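Local coordinates for manganese-binding protein (Chlamydia trachomatis, PDB 6NSI) that binds iron, manganese and nickel ions, preferring ferrous iron, and delivers them to the membrane permease of an ABC transporter for import, at residues 147-152 / 272-277; 82-87 / 110-115; 17-20 / 24-27. All blocks are in the same frame, centred on the assembly; numbering follows the deposited sequence.

Contact 1: 147-152 / 272-277; sequences DRWAAR and HNVRTI
W149 and A150 of helix 129-154 pack against V274 and R275 of helix 266-280. The first helix is the long one of the fold, probably the rigid helix that links the two lobes in solute-binding proteins of this family. Segments 147-152 and 272-277 run nearly parallel, 12° apart, their axes 10.3 Å apart at closest approach.

The apolar part centres on V274, whose two methyl groups take different partners. CG1 of V274 meets the far end of the indole obliquely, 3.7 Å from W149 CH2. V274 CB is almost as close, 3.8 Å from W149 CZ3. The other methyl, CG2 of V274, lies 3.9 Å from A150 CB. With CG of W149 anti to the backbone N (chi1 167°), the six-membered ring extends across to helix 266-280. F174 of helix 172-178 also touches V274.

The charged part is R275. W149 CZ2 sits over the centre of one guanidinium face, 4.0 Å from R275 CZ. The two planes are 42° apart, so the groups do not stack flat. W149 NE1 bonds to L286 O near the C terminus, which helps fix the rotation of the indole.

Within helix 266-280, H272 O takes two donors from opposite faces of its plane. They are T276 N and T276 OG1, the hydroxyl at 2.8 Å.

Contact 2: 82-87 / 110-115; sequences QRLLNK and WGAAVK
L84, on the short helix 80-85, packs on A112 and A113 of helix 107-124. Between the two segments the contact is one leucine on two alanines, with no hydrogen bond. L84 CB points at the other helix. Its CG lies anti to the carbonyl carbon (chi1 -73°), and the two methyl groups straddle the backbone between the alanines. CD2 of L84 touches the A112 methyl, 3.6 Å from A112 CB. CD1 of L84 is 3.7 Å from A113 CB and equally near A113 N, so it rests on backbone as well as side chain. The small alanines let the helices come close: the CA atoms of L84 and A113 are 6.6 Å apart.

Helix 80-85 directly follows strand 77-79, an outermost strand of a four-stranded parallel sheet within this chain. The contact therefore joins the end of that strand-helix connection to helix 107-124. The side chain of L84 is about 12 Å from that of H102, a ligand of the bound iron(III) ion.

Other partners extend the join. K87 NZ makes a salt bridge with E116 OE2, one turn on from A112. L84 itself also touches E116 and C89.

On helix 107-124, A113 CB lies over one face of the W110 indole, 3.5 Å above its plane and toward the rim. W110 NE1 bonds to M10 O. Within 82-87, Q82 and N86 are joined twice. The backbone bond from N86 N to Q82 O is 2.7 Å. The side-chain bond from Q82 NE2 to N86 OD1 is 2.9 Å with an N-H...O angle of 156°, and N86 OD1 lies close to the Q82 amide plane.

Contact 3: 17-20 / 24-27; sequences RITG and KNIV
T19 and N25 meet through one side-chain hydrogen bond inside a beta-alpha-beta unit. The unit runs from strand 3-6 through helix 9-19 to strand 24-27. T19 stands at the C-terminal end of the helix, and N25 is on the strand that follows.

The CB atoms of both residues point toward the opposite segment, across a CA-to-CA separation of 8.6 Å. The two side chains cross obliquely. N25 ND2 gives the hydrogen to T19 OG1 over 3.0 Å, with an N-H...O angle of 155°. The hydroxyl oxygen lies in the plane of the N25 amide, as expected for a donor using an N-H that lies in that plane. T19 places OG1 between the backbone N and the carbonyl carbon (chi1 61°), which faces it toward the strand. N25 CG is anti to the carbonyl carbon (chi1 -76°), and its amide reaches up to the helix end.

T19 OG1 has a second partner, V15 O one turn back in the helix, in a weak bond. The hydroxyl thus links the strand side chain to the last turn of the helix. The N25 side chain also touches C12, V15 and S16 of the same helix, while T19 meets F132 of helix 129-154 and L121 of helix 107-124.

Strand 24-27 is an outermost strand of the parallel sheet within this chain, and pairs with strand 3-6. K24 bonds through its backbone to I2 and V4, and I26 to V4 and S6. G20 is the first residue to leave the helix, with a positive phi. Behind the bonded nitrogen, N25 CG lies 4.0 Å from T19 OG1.

In the fold
From the N terminus, contact 3 comes first. It closes the short turn between helix 9-19 and strand 24-27, with three residues between its segments. Contact 2 follows, closing a 22-residue loop that carries the iron ligand H102. Contact 1 closes last, across 119 residues, and brings helix 266-280 near the C terminus onto helix 129-154. The three are in series; none nests or crosses. Contacts 2 and 3 touch where V114 O meets I18 CD1, 3.9 Å apart. Contact 1 stays about 8 Å from contact 2 by nearest atoms. Helices 107-124 and 129-154 follow each other and join the two regions.

Contact 1: 147-152 / 272-277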
# COMPACT_ATOMS: atom_id res chain seq x y z
N ASP A 147 5.13 9.02 -9.89
CA ASP A 147 4.35 8.03 -10.63
C ASP A 147 4.90 7.81 -12.04
O ASP A 147 5.02 6.67 -12.50
CB ASP A 147 2.88 8.47 -10.67
CG ASP A 147 2.01 7.52 -11.45
OD1 ASP A 147 1.84 6.35 -11.02
OD2 ASP A 147 1.51 7.93 -12.52
N ARG A 148 5.22 8.90 -12.75
CA ARG A 148 5.84 8.78 -14.06
C ARG A 148 7.16 8.02 -13.98
O ARG A 148 7.44 7.15 -14.82
CB ARG A 148 6.08 10.17 -14.68
CG ARG A 148 4.86 10.84 -15.28
CD ARG A 148 5.22 12.07 -16.13
NE ARG A 148 5.95 13.09 -15.38
CZ ARG A 148 5.38 14.00 -14.58
NH1 ARG A 148 4.06 14.02 -14.41
NH2 ARG A 148 6.14 14.89 -13.94
N TRP A 149 7.99 8.36 -12.99
CA TRP A 149 9.26 7.67 -12.79
C TRP A 149 9.06 6.18 -12.57
O TRP A 149 9.80 5.35 -13.13
CB TRP A 149 10.02 8.28 -11.61
CG TRP A 149 11.18 7.44 -11.16
CD1 TRP A 149 12.42 7.37 -11.75
CD2 TRP A 149 11.21 6.52 -10.06
NE1 TRP A 149 13.22 6.49 -11.06
CE2 TRP A 149 12.50 5.95 -10.02
CE3 TRP A 149 10.27 6.14 -9.09
CZ2 TRP A 149 12.88 5.00 -9.06
CZ3 TRP A 149 10.64 5.21 -8.12
CH2 TRP A 149 11.94 4.65 -8.12
N ALA A 150 8.08 5.81 -11.75
CA ALA A 150 7.82 4.39 -11.48
C ALA A 150 7.38 3.67 -12.75
O ALA A 150 7.90 2.61 -13.10
CB ALA A 150 6.75 4.25 -10.39
N ALA A 151 6.41 4.26 -13.48
CA ALA A 151 5.90 3.63 -14.68
C ALA A 151 7.01 3.44 -15.70
O ALA A 151 7.11 2.38 -16.33
CB ALA A 151 4.76 4.46 -15.26
N ARG A 152 7.87 4.45 -15.85
CA ARG A 152 8.97 4.35 -16.81
C ARG A 152 9.98 3.29 -16.38
O ARG A 152 10.43 2.48 -17.21
CB ARG A 152 9.64 5.71 -16.98
CG ARG A 152 8.88 6.68 -17.90
CD ARG A 152 9.15 8.15 -17.56
NE ARG A 152 10.39 8.31 -16.79
CZ ARG A 152 10.59 9.22 -15.83
NH1 ARG A 152 9.64 10.09 -15.50
NH2 ARG A 152 11.76 9.26 -15.19
N HIS A 272 12.01 2.67 -2.96
CA HIS A 272 12.75 1.43 -2.70
C HIS A 272 12.04 0.23 -3.31
O HIS A 272 12.68 -0.65 -3.90
CB HIS A 272 12.94 1.21 -1.20
CG HIS A 272 13.38 -0.18 -0.85
ND1 HIS A 272 14.70 -0.51 -0.63
CD2 HIS A 272 12.68 -1.33 -0.73
CE1 HIS A 272 14.79 -1.80 -0.36
NE2 HIS A 272 13.58 -2.33 -0.43
N ASN A 273 10.71 0.16 -3.16
CA ASN A 273 9.95 -0.96 -3.72
C ASN A 273 10.10 -1.00 -5.24
O ASN A 273 10.29 -2.07 -5.82
CB ASN A 273 8.47 -0.84 -3.35
CG ASN A 273 8.18 -1.33 -1.93
OD1 ASN A 273 9.00 -2.01 -1.30
ND2 ASN A 273 7.00 -1.00 -1.44
N VAL A 274 10.02 0.16 -5.89
CA VAL A 274 10.12 0.19 -7.35
C VAL A 274 11.53 -0.19 -7.79
O VAL A 274 11.69 -0.97 -8.74
CB VAL A 274 9.71 1.58 -7.88
CG1 VAL A 274 10.08 1.73 -9.36
CG2 VAL A 274 8.20 1.79 -7.68
N ARG A 275 12.55 0.34 -7.12
CA ARG A 275 13.93 -0.03 -7.44
C ARG A 275 14.15 -1.53 -7.28
O ARG A 275 14.69 -2.19 -8.17
CB ARG A 275 14.90 0.74 -6.53
CG ARG A 275 15.13 2.18 -6.93
CD ARG A 275 16.05 2.93 -5.95
NE ARG A 275 15.60 4.31 -5.75
CZ ARG A 275 15.98 5.34 -6.50
NH1 ARG A 275 16.84 5.15 -7.50
NH2 ARG A 275 15.51 6.57 -6.26
N THR A 276 13.73 -2.08 -6.13
CA THR A 276 13.87 -3.50 -5.86
C THR A 276 13.18 -4.35 -6.93
O THR A 276 13.78 -5.25 -7.52
CB THR A 276 13.34 -3.81 -4.46
OG1 THR A 276 14.09 -3.03 -3.51
CG2 THR A 276 13.48 -5.32 -4.11
N ILE A 277 11.91 -4.05 -7.22
CA ILE A 277 11.19 -4.88 -8.19
C ILE A 277 11.80 -4.73 -9.58
O ILE A 277 12.00 -5.72 -10.30
CB ILE A 277 9.69 -4.52 -8.15
CG1 ILE A 277 9.11 -4.97 -6.80
CG2 ILE A 277 8.92 -5.13 -9.37
CD1 ILE A 277 7.67 -4.65 -6.62

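Contact 2: 82-87 / 110-115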
# COMPACT_ATOMS: atom_id res chain seq x y z
N GLN A 82 -13.23 5.38 1.00
CA GLN A 82 -14.64 5.58 0.68
C GLN A 82 -14.84 6.88 -0.10
O GLN A 82 -15.62 6.92 -1.06
CB GLN A 82 -15.48 5.60 1.96
CG GLN A 82 -16.97 5.61 1.69
CD GLN A 82 -17.41 4.43 0.85
OE1 GLN A 82 -17.05 3.28 1.13
NE2 GLN A 82 -18.19 4.70 -0.20
N ARG A 83 -14.14 7.95 0.30
CA ARG A 83 -14.24 9.20 -0.44
C ARG A 83 -13.73 9.03 -1.87
O ARG A 83 -14.33 9.56 -2.82
CB ARG A 83 -13.47 10.29 0.29
CG ARG A 83 -14.03 10.58 1.68
CD ARG A 83 -13.53 11.91 2.22
NE ARG A 83 -14.07 12.17 3.56
CZ ARG A 83 -14.12 13.38 4.13
NH1 ARG A 83 -13.67 14.44 3.48
NH2 ARG A 83 -14.62 13.52 5.35
N LEU A 84 -12.65 8.28 -2.05
CA LEU A 84 -12.17 8.00 -3.40
C LEU A 84 -13.17 7.15 -4.18
O LEU A 84 -13.38 7.37 -5.38
CB LEU A 84 -10.81 7.30 -3.33
CG LEU A 84 -9.65 8.20 -2.93
CD1 LEU A 84 -8.37 7.39 -2.88
CD2 LEU A 84 -9.53 9.35 -3.91
N LEU A 85 -13.82 6.20 -3.51
CA LEU A 85 -14.84 5.40 -4.18
C LEU A 85 -16.07 6.24 -4.51
O LEU A 85 -16.73 6.00 -5.53
CB LEU A 85 -15.22 4.20 -3.31
CG LEU A 85 -14.35 2.94 -3.46
CD1 LEU A 85 -14.95 1.76 -2.70
CD2 LEU A 85 -14.14 2.58 -4.94
N ASN A 86 -16.38 7.24 -3.68
CA ASN A 86 -17.52 8.13 -3.90
C ASN A 86 -17.40 8.91 -5.21
O ASN A 86 -18.37 9.55 -5.62
CB ASN A 86 -17.66 9.12 -2.73
CG ASN A 86 -18.33 8.50 -1.49
OD1 ASN A 86 -18.58 7.29 -1.42
ND2 ASN A 86 -18.63 9.35 -0.50
N LYS A 87 -16.24 8.86 -5.87
CA LYS A 87 -16.02 9.62 -7.10
C LYS A 87 -15.50 8.75 -8.24
O LYS A 87 -15.02 9.29 -9.24
CB LYS A 87 -15.03 10.77 -6.84
CG LYS A 87 -15.43 11.68 -5.68
CD LYS A 87 -14.22 12.35 -5.05
CE LYS A 87 -14.17 13.83 -5.40
NZ LYS A 87 -13.72 14.65 -4.23
N TRP A 110 -2.97 6.96 -4.82
CA TRP A 110 -2.61 7.61 -3.56
C TRP A 110 -2.50 9.12 -3.72
O TRP A 110 -2.73 9.86 -2.76
CB TRP A 110 -1.30 7.03 -3.02
CG TRP A 110 -1.20 7.13 -1.51
CD1 TRP A 110 -0.21 7.73 -0.79
CD2 TRP A 110 -2.13 6.61 -0.54
NE1 TRP A 110 -0.45 7.62 0.56
CE2 TRP A 110 -1.62 6.92 0.75
CE3 TRP A 110 -3.34 5.89 -0.63
CZ2 TRP A 110 -2.28 6.57 1.92
CZ3 TRP A 110 -3.99 5.54 0.56
CH2 TRP A 110 -3.46 5.88 1.81
N GLY A 111 -2.15 9.60 -4.91
CA GLY A 111 -2.25 11.03 -5.17
C GLY A 111 -3.66 11.54 -5.02
O GLY A 111 -3.90 12.57 -4.38
N ALA A 112 -4.63 10.82 -5.59
CA ALA A 112 -6.03 11.15 -5.37
C ALA A 112 -6.38 11.09 -3.88
O ALA A 112 -7.10 11.96 -3.37
CB ALA A 112 -6.93 10.21 -6.17
N ALA A 113 -5.89 10.07 -3.17
CA ALA A 113 -6.06 10.00 -1.72
C ALA A 113 -5.52 11.26 -1.05
O ALA A 113 -6.17 11.85 -0.18
CB ALA A 113 -5.37 8.75 -1.17
N VAL A 114 -4.32 11.68 -1.44
CA VAL A 114 -3.75 12.89 -0.86
C VAL A 114 -4.60 14.11 -1.19
O VAL A 114 -4.74 15.02 -0.36
CB VAL A 114 -2.29 13.04 -1.32
CG1 VAL A 114 -1.75 14.41 -0.95
CG2 VAL A 114 -1.44 11.94 -0.68
N LYS A 115 -5.25 14.10 -2.35
CA LYS A 115 -6.15 15.21 -2.73
C LYS A 115 -7.27 15.29 -1.70
O LYS A 115 -7.63 16.38 -1.32
CB LYS A 115 -6.70 15.05 -4.14
CG LYS A 115 -6.80 16.34 -4.93
CD LYS A 115 -7.21 16.16 -6.36
CE LYS A 115 -6.37 15.11 -7.05
NZ LYS A 115 -4.98 15.56 -7.26

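Contact 3: 17-20 / 24-27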
# COMPACT_ATOMS: atom_id res chain seq x y z
N ARG A 17 2.93 16.47 5.30
CA ARG A 17 3.47 17.32 4.24
C ARG A 17 2.50 18.44 3.88
O ARG A 17 2.93 19.55 3.55
CB ARG A 17 3.80 16.49 2.99
CG ARG A 17 5.20 15.85 2.97
CD ARG A 17 6.28 16.86 2.57
NE ARG A 17 6.62 16.84 1.14
CZ ARG A 17 6.32 17.81 0.27
NH1 ARG A 17 5.64 18.88 0.67
NH2 ARG A 17 6.68 17.71 -1.00
N ILE A 18 1.19 18.17 3.94
CA ILE A 18 0.22 19.22 3.68
C ILE A 18 0.23 20.25 4.80
O ILE A 18 0.16 21.46 4.55
CB ILE A 18 -1.19 18.63 3.49
CG1 ILE A 18 -1.24 17.79 2.22
CG2 ILE A 18 -2.24 19.75 3.44
CD1 ILE A 18 -2.48 16.93 2.15
N THR A 19 0.30 19.80 6.06
CA THR A 19 0.15 20.72 7.19
C THR A 19 1.45 21.39 7.61
O THR A 19 1.42 22.51 8.12
CB THR A 19 -0.44 20.01 8.41
OG1 THR A 19 0.41 18.95 8.85
CG2 THR A 19 -1.84 19.47 8.12
N GLY A 20 2.59 20.73 7.40
CA GLY A 20 3.84 21.22 7.95
C GLY A 20 3.74 21.54 9.43
O GLY A 20 3.14 20.80 10.22
N LYS A 24 0.23 19.24 14.95
CA LYS A 24 0.97 18.06 15.40
C LYS A 24 0.29 16.81 14.88
O LYS A 24 -0.88 16.54 15.20
CB LYS A 24 1.09 18.03 16.92
CG LYS A 24 1.72 19.31 17.45
CD LYS A 24 1.46 19.56 18.92
CE LYS A 24 2.34 20.70 19.40
NZ LYS A 24 1.68 22.03 19.25
N ASN A 25 1.01 16.04 14.07
CA ASN A 25 0.49 14.83 13.47
C ASN A 25 0.93 13.65 14.32
O ASN A 25 2.11 13.53 14.65
CB ASN A 25 0.99 14.67 12.04
CG ASN A 25 0.28 15.59 11.08
OD1 ASN A 25 -0.90 15.38 10.78
ND2 ASN A 25 0.97 16.63 10.61
N ILE A 26 -0.03 12.80 14.67
CA ILE A 26 0.28 11.56 15.36
C ILE A 26 -0.15 10.40 14.47
O ILE A 26 -1.03 10.53 13.62
CB ILE A 26 -0.39 11.47 16.76
CG1 ILE A 26 -1.83 11.96 16.72
CG2 ILE A 26 0.41 12.27 17.78
CD1 ILE A 26 -2.61 11.70 18.04
N VAL A 27 0.48 9.26 14.68
CA VAL A 27 0.16 8.06 13.93
C VAL A 27 -0.12 6.95 14.93
O VAL A 27 0.61 6.79 15.91
CB VAL A 27 1.28 7.67 12.94
CG1 VAL A 27 2.58 7.29 13.67
CG2 VAL A 27 0.82 6.54 12.07